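PDB 1XPP: DNA-directed RNA polymerase subunit Rpo11 from Thermoplasma acidophilum, which probably serves as a small, non-catalytic dimerisation subunit of the archaeal RNA polymerase, the enzyme that transcribes DNA into RNA. Local coordinates for residues I28-D31 / N32-R36; T37-E40 / E41-D45. One frame throughout, in Å; residues are numbered along the deposited sequence.

Contact 1 (I28-D31 / N32-R36)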
loop_
_atom_site.group_PDB
_atom_site.type_symbol
_atom_site.label_atom_id
_atom_site.label_comp_id
_atom_site.label_asym_id
_atom_site.label_seq_id
_atom_site.Cartn_x
_atom_site.Cartn_y
_atom_site.Cartn_z
ATOM N N ILE D 28 -6.978 3.079 0.175
ATOM C CA ILE D 28 -6.179 1.874 0.067
ATOM C C ILE D 28 -5.010 1.908 1.054
ATOM O O ILE D 28 -4.280 2.900 1.130
ATOM C CB ILE D 28 -5.660 1.689 -1.400
ATOM C CG1 ILE D 28 -6.859 1.682 -2.374
ATOM C CG2 ILE D 28 -4.794 0.451 -1.483
ATOM C CD1 ILE D 28 -6.535 1.473 -3.829
ATOM N N ASN D 29 -4.816 0.808 1.782
ATOM C CA ASN D 29 -3.737 0.683 2.779
ATOM C C ASN D 29 -3.730 1.660 3.946
ATOM O O ASN D 29 -2.668 2.030 4.457
ATOM C CB ASN D 29 -2.369 0.744 2.113
ATOM C CG ASN D 29 -2.218 -0.279 1.069
ATOM O OD1 ASN D 29 -2.719 -1.402 1.206
ATOM N ND2 ASN D 29 -1.532 0.083 -0.007
ATOM N N TYR D 30 -4.902 2.119 4.365
ATOM C CA TYR D 30 -4.951 2.909 5.564
ATOM C C TYR D 30 -5.256 1.997 6.718
ATOM O O TYR D 30 -5.846 0.922 6.531
ATOM C CB TYR D 30 -6.020 4.005 5.494
ATOM C CG TYR D 30 -5.670 5.083 4.517
ATOM C CD1 TYR D 30 -6.066 4.979 3.195
ATOM C CD2 TYR D 30 -4.890 6.171 4.912
ATOM C CE1 TYR D 30 -5.737 5.954 2.268
ATOM C CE2 TYR D 30 -4.559 7.180 3.992
ATOM C CZ TYR D 30 -4.983 7.036 2.669
ATOM O OH TYR D 30 -4.637 8.003 1.753
ATOM N N ASP D 31 -4.851 2.434 7.900
ATOM C CA ASP D 31 -5.309 1.806 9.131
ATOM C C ASP D 31 -6.822 1.990 9.206
ATOM O O ASP D 31 -7.305 3.087 8.945
ATOM C CB ASP D 31 -4.622 2.441 10.359
ATOM C CG ASP D 31 -3.482 1.588 10.877
ATOM O OD1 ASP D 31 -2.409 1.623 10.263
ATOM O OD2 ASP D 31 -3.664 0.864 11.892
ATOM N N ASN D 32 -7.565 0.909 9.479
ATOM C CA ASN D 32 -9.021 1.011 9.698
ATOM C C ASN D 32 -9.415 2.080 10.725
ATOM O O ASN D 32 -10.438 2.736 10.568
ATOM C CB ASN D 32 -9.654 -0.345 10.091
ATOM C CG ASN D 32 -9.609 -1.389 8.975
ATOM O OD1 ASN D 32 -9.776 -2.589 9.234
ATOM N ND2 ASN D 32 -9.436 -0.952 7.752
ATOM N N THR D 33 -8.594 2.250 11.773
ATOM C CA THR D 33 -8.843 3.299 12.752
ATOM C C THR D 33 -8.903 4.683 12.137
ATOM O O THR D 33 -9.777 5.496 12.503
ATOM C CB THR D 33 -7.839 3.235 13.913
ATOM O OG1 THR D 33 -8.121 2.011 14.606
ATOM C CG2 THR D 33 -8.081 4.380 14.913
ATOM N N LEU D 34 -7.987 4.945 11.205
ATOM C CA LEU D 34 -8.023 6.233 10.477
ATOM C C LEU D 34 -9.371 6.456 9.763
ATOM O O LEU D 34 -9.974 7.525 9.858
ATOM C CB LEU D 34 -6.848 6.353 9.475
ATOM C CG LEU D 34 -6.870 7.707 8.716
ATOM C CD1 LEU D 34 -5.481 8.275 8.474
ATOM C CD2 LEU D 34 -7.577 7.527 7.420
ATOM N N LEU D 35 -9.867 5.432 9.078
ATOM C CA LEU D 35 -11.102 5.619 8.337
ATOM C C LEU D 35 -12.270 5.922 9.263
ATOM O O LEU D 35 -13.094 6.784 8.968
ATOM C CB LEU D 35 -11.398 4.397 7.444
ATOM C CG LEU D 35 -10.210 3.936 6.546
ATOM C CD1 LEU D 35 -10.580 2.695 5.744
ATOM C CD2 LEU D 35 -9.779 5.004 5.622
ATOM N N ARG D 36 -12.364 5.177 10.368
ATOM C CA ARG D 36 -13.501 5.351 11.282
ATOM C C ARG D 36 -13.422 6.691 11.969
ATOM O O ARG D 36 -14.430 7.364 12.113
ATOM C CB ARG D 36 -13.531 4.210 12.297
ATOM C CG ARG D 36 -13.616 2.859 11.639
ATOM C CD ARG D 36 -14.021 1.804 12.647
ATOM N NE ARG D 36 -13.677 0.468 12.165
ATOM C CZ ARG D 36 -12.542 -0.165 12.461
ATOM N NH1 ARG D 36 -11.634 0.410 13.247
ATOM N NH2 ARG D 36 -12.316 -1.372 11.964
HETATM O O HOH W 1 -6.685 0.026 13.045
#

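Contact 2 (T37-E40 / E41-D45)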
loop_
_atom_site.group_PDB
_atom_site.type_symbol
_atom_site.label_atom_id
_atom_site.label_comp_id
_atom_site.label_asym_id
_atom_site.label_seq_id
_atom_site.Cartn_x
_atom_site.Cartn_y
_atom_site.Cartn_z
ATOM N N THR D 37 -12.202 7.100 12.346
ATOM C CA THR D 37 -11.990 8.410 12.991
ATOM C C THR D 37 -12.368 9.534 12.029
ATOM O O THR D 37 -13.031 10.496 12.396
ATOM C CB THR D 37 -10.526 8.584 13.456
ATOM O OG1 THR D 37 -10.229 7.560 14.392
ATOM C CG2 THR D 37 -10.300 9.948 14.142
ATOM N N LEU D 38 -11.981 9.366 10.774
ATOM C CA LEU D 38 -12.304 10.359 9.786
ATOM C C LEU D 38 -13.817 10.542 9.632
ATOM O O LEU D 38 -14.328 11.662 9.595
ATOM C CB LEU D 38 -11.645 9.988 8.463
ATOM C CG LEU D 38 -11.957 10.938 7.315
ATOM C CD1 LEU D 38 -11.579 12.397 7.631
ATOM C CD2 LEU D 38 -11.285 10.449 6.041
ATOM N N VAL D 39 -14.529 9.417 9.547
ATOM C CA VAL D 39 -15.971 9.433 9.395
ATOM C C VAL D 39 -16.642 10.015 10.651
ATOM O O VAL D 39 -17.538 10.864 10.529
ATOM C CB VAL D 39 -16.477 8.016 8.966
ATOM C CG1 VAL D 39 -17.996 7.889 9.117
ATOM C CG2 VAL D 39 -16.066 7.729 7.521
ATOM N N GLU D 40 -16.172 9.610 11.836
ATOM C CA GLU D 40 -16.669 10.180 13.109
ATOM C C GLU D 40 -16.535 11.708 13.091
ATOM O O GLU D 40 -17.468 12.451 13.437
ATOM C CB GLU D 40 -15.925 9.587 14.298
ATOM C CG GLU D 40 -16.487 9.995 15.661
ATOM C CD GLU D 40 -15.560 9.654 16.831
ATOM O OE1 GLU D 40 -15.749 10.196 17.945
ATOM O OE2 GLU D 40 -14.632 8.855 16.650
ATOM N N GLU D 41 -15.396 12.179 12.609
ATOM C CA GLU D 41 -15.202 13.613 12.509
ATOM C C GLU D 41 -16.136 14.287 11.493
ATOM O O GLU D 41 -16.725 15.350 11.777
ATOM C CB GLU D 41 -13.726 13.931 12.231
ATOM C CG GLU D 41 -13.395 15.428 12.364
ATOM C CD GLU D 41 -13.403 15.928 13.807
ATOM O OE1 GLU D 41 -13.588 15.136 14.743
ATOM O OE2 GLU D 41 -13.230 17.149 13.999
ATOM N N ILE D 42 -16.291 13.697 10.309
ATOM C CA ILE D 42 -17.130 14.312 9.277
ATOM C C ILE D 42 -18.581 14.381 9.774
ATOM O O ILE D 42 -19.295 15.317 9.435
ATOM C CB ILE D 42 -17.087 13.505 7.963
ATOM C CG1 ILE D 42 -15.701 13.575 7.315
ATOM C CG2 ILE D 42 -18.140 14.003 6.976
ATOM C CD1 ILE D 42 -15.404 12.417 6.340
ATOM N N LEU D 43 -19.003 13.374 10.532
ATOM C CA LEU D 43 -20.367 13.353 11.091
ATOM C C LEU D 43 -20.675 14.474 12.093
ATOM O O LEU D 43 -21.852 14.692 12.411
ATOM C CB LEU D 43 -20.641 12.001 11.735
ATOM C CG LEU D 43 -20.955 10.819 10.805
ATOM C CD1 LEU D 43 -20.886 9.495 11.553
ATOM C CD2 LEU D 43 -22.308 10.990 10.137
ATOM N N LYS D 44 -19.648 15.179 12.578
ATOM C CA LYS D 44 -19.841 16.299 13.527
ATOM C C LYS D 44 -20.210 17.582 12.784
ATOM O O LYS D 44 -20.656 18.565 13.389
ATOM C CB LYS D 44 -18.577 16.539 14.335
ATOM C CG LYS D 44 -18.176 15.413 15.263
ATOM C CD LYS D 44 -16.885 15.780 15.947
ATOM C CE LYS D 44 -16.303 14.629 16.687
ATOM N NZ LYS D 44 -14.985 15.017 17.256
ATOM N N ASP D 45 -20.028 17.568 11.472
ATOM C CA ASP D 45 -20.233 18.733 10.602
ATOM C C ASP D 45 -21.727 18.949 10.329
ATOM O O ASP D 45 -22.416 18.051 9.839
ATOM C CB ASP D 45 -19.484 18.473 9.298
ATOM C CG ASP D 45 -19.454 19.664 8.350
ATOM O OD1 ASP D 45 -18.528 19.690 7.546
ATOM O OD2 ASP D 45 -20.334 20.553 8.363
#

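Contact 1 (I28-D31 / N32-R36)
Tyr30 reaches forward from the loop just before helix 32-42 and lays its side chain against two leucines of the first helical turn. The chain leaves strand 22-28 at Ile28, a buried beta-branched residue suited to a strand. Asn29 follows with positive phi (60°), a left-handed backbone that asparagine tolerates better than most residues, and it turns the chain toward the helix. At Tyr30 the CB sits 3.9 Å from CD2 of Leu35, while the ring atom CD2 lies 3.9 Å from Leu34 CD2; both methyls meet the ring obliquely. Leu34, with CG anti to the backbone N (chi1 -179°), carries its CD2 to the ring, while Leu35 covers the CB end. A tyrosine suits this place because its apolar ring can pack while its hydroxyl bonds to Gln95 of the second subunit.

Asp31 occupies the N-cap position, yet its carboxylate makes no capping bond. Its backbone O, as usual at this position, accepts from the first turn, here through two weak bonds, from Leu34 N at 3.0 Å and from Leu35 N at 3.5 Å, which begin the helical ladder. A water mediates on the side-chain side: it accepts from Thr33 N at 3.2 Å and gives a weak bond to Asp31 OD2, thus serving an amide of the first turn that the aspartate does not cap directly. Asp31 also forms a long, weak ion pair with Lys44 of the second subunit.

Leu35 packs on Pro63, in the loop before strand 64-69, and Tyr30 on Leu13 of strand 12-19, while Leu34 and Tyr30 meet Leu88 and Leu92 of the second subunit, placing this helix start between its own sheet and the dimer partner.

Contact 2 (T37-E40 / E41-D45)
Ile42 lies one turn beyond Leu38 on helix 32-42, and its side chain grows back along the helix toward that residue. Its CB stands 3.7 Å from the carbonyl oxygens of both Leu38 and Val39. With CG1 beside the backbone N (chi1 -67°), the longer branch passes 3.3 Å from Leu38 O; at its tip CD1 still lies 3.5 Å from Leu38 O and reaches CG of Leu38 at 3.9 Å, the two side chains crossing at a slant. Beyond Leu38, the isoleucine packs on Val67, Val48 and Ala51 of the sheet and on Ala81 of helix 74-105, so a bulky branched residue suits this buried spot.

The backbone beneath is regular alpha helix: Ile42 N bonds to Leu38 O at 2.9 Å, flanked by equivalent i to i+4 bonds from Glu41 to Thr37 and from Leu43 to Val39. This is the shorter helix of the Rpb11-like alpha/beta dimerisation fold, its apolar side lying on the four-stranded antiparallel sheet. Val39, buried, and Leu43, at the exposed margin of that side, lie side by side and point the same way, with CG1 of Val39 4.1 Å from CD1 of Leu43.

Charged residues occupy the remaining flank, Glu41 being buried beside Ala81 and Lys84 of helix 74-105. Bent at chi2 (72°), it offers the syn side of OE1 to Lys44 NZ in a 2.9 Å salt bridge, 24° out of the carboxylate plane; the extended lysine first passes Glu40 O with its CG. Glu40, extended beyond CG, hydrogen-bonds through OE2 with Thr33 OG1 of the second subunit, and a type I turn from Ile42 to Asp45 leads the chain off.

How the contacts relate
From the N terminus the chain runs through strands 12-19 and 22-28, and contact 1 closes the short connection from the second strand into helix 32-42. Contact 2 then follows in series along the same helix and ends in the turn toward strand 48-54; the two neither nest nor cross. Their centres are about 13 Å apart, and their segments adjoin in sequence. Through Tyr30, contact 1 ties the approach to the helix to strand 12-19, outermost within this chain, whereas contact 2 seats the later turns on strands 48-54 and 64-69 and against helix 74-105. Both also face the second subunit, where Glu40 and Lys44 of one copy approach Thr33 and Asp31 of the other.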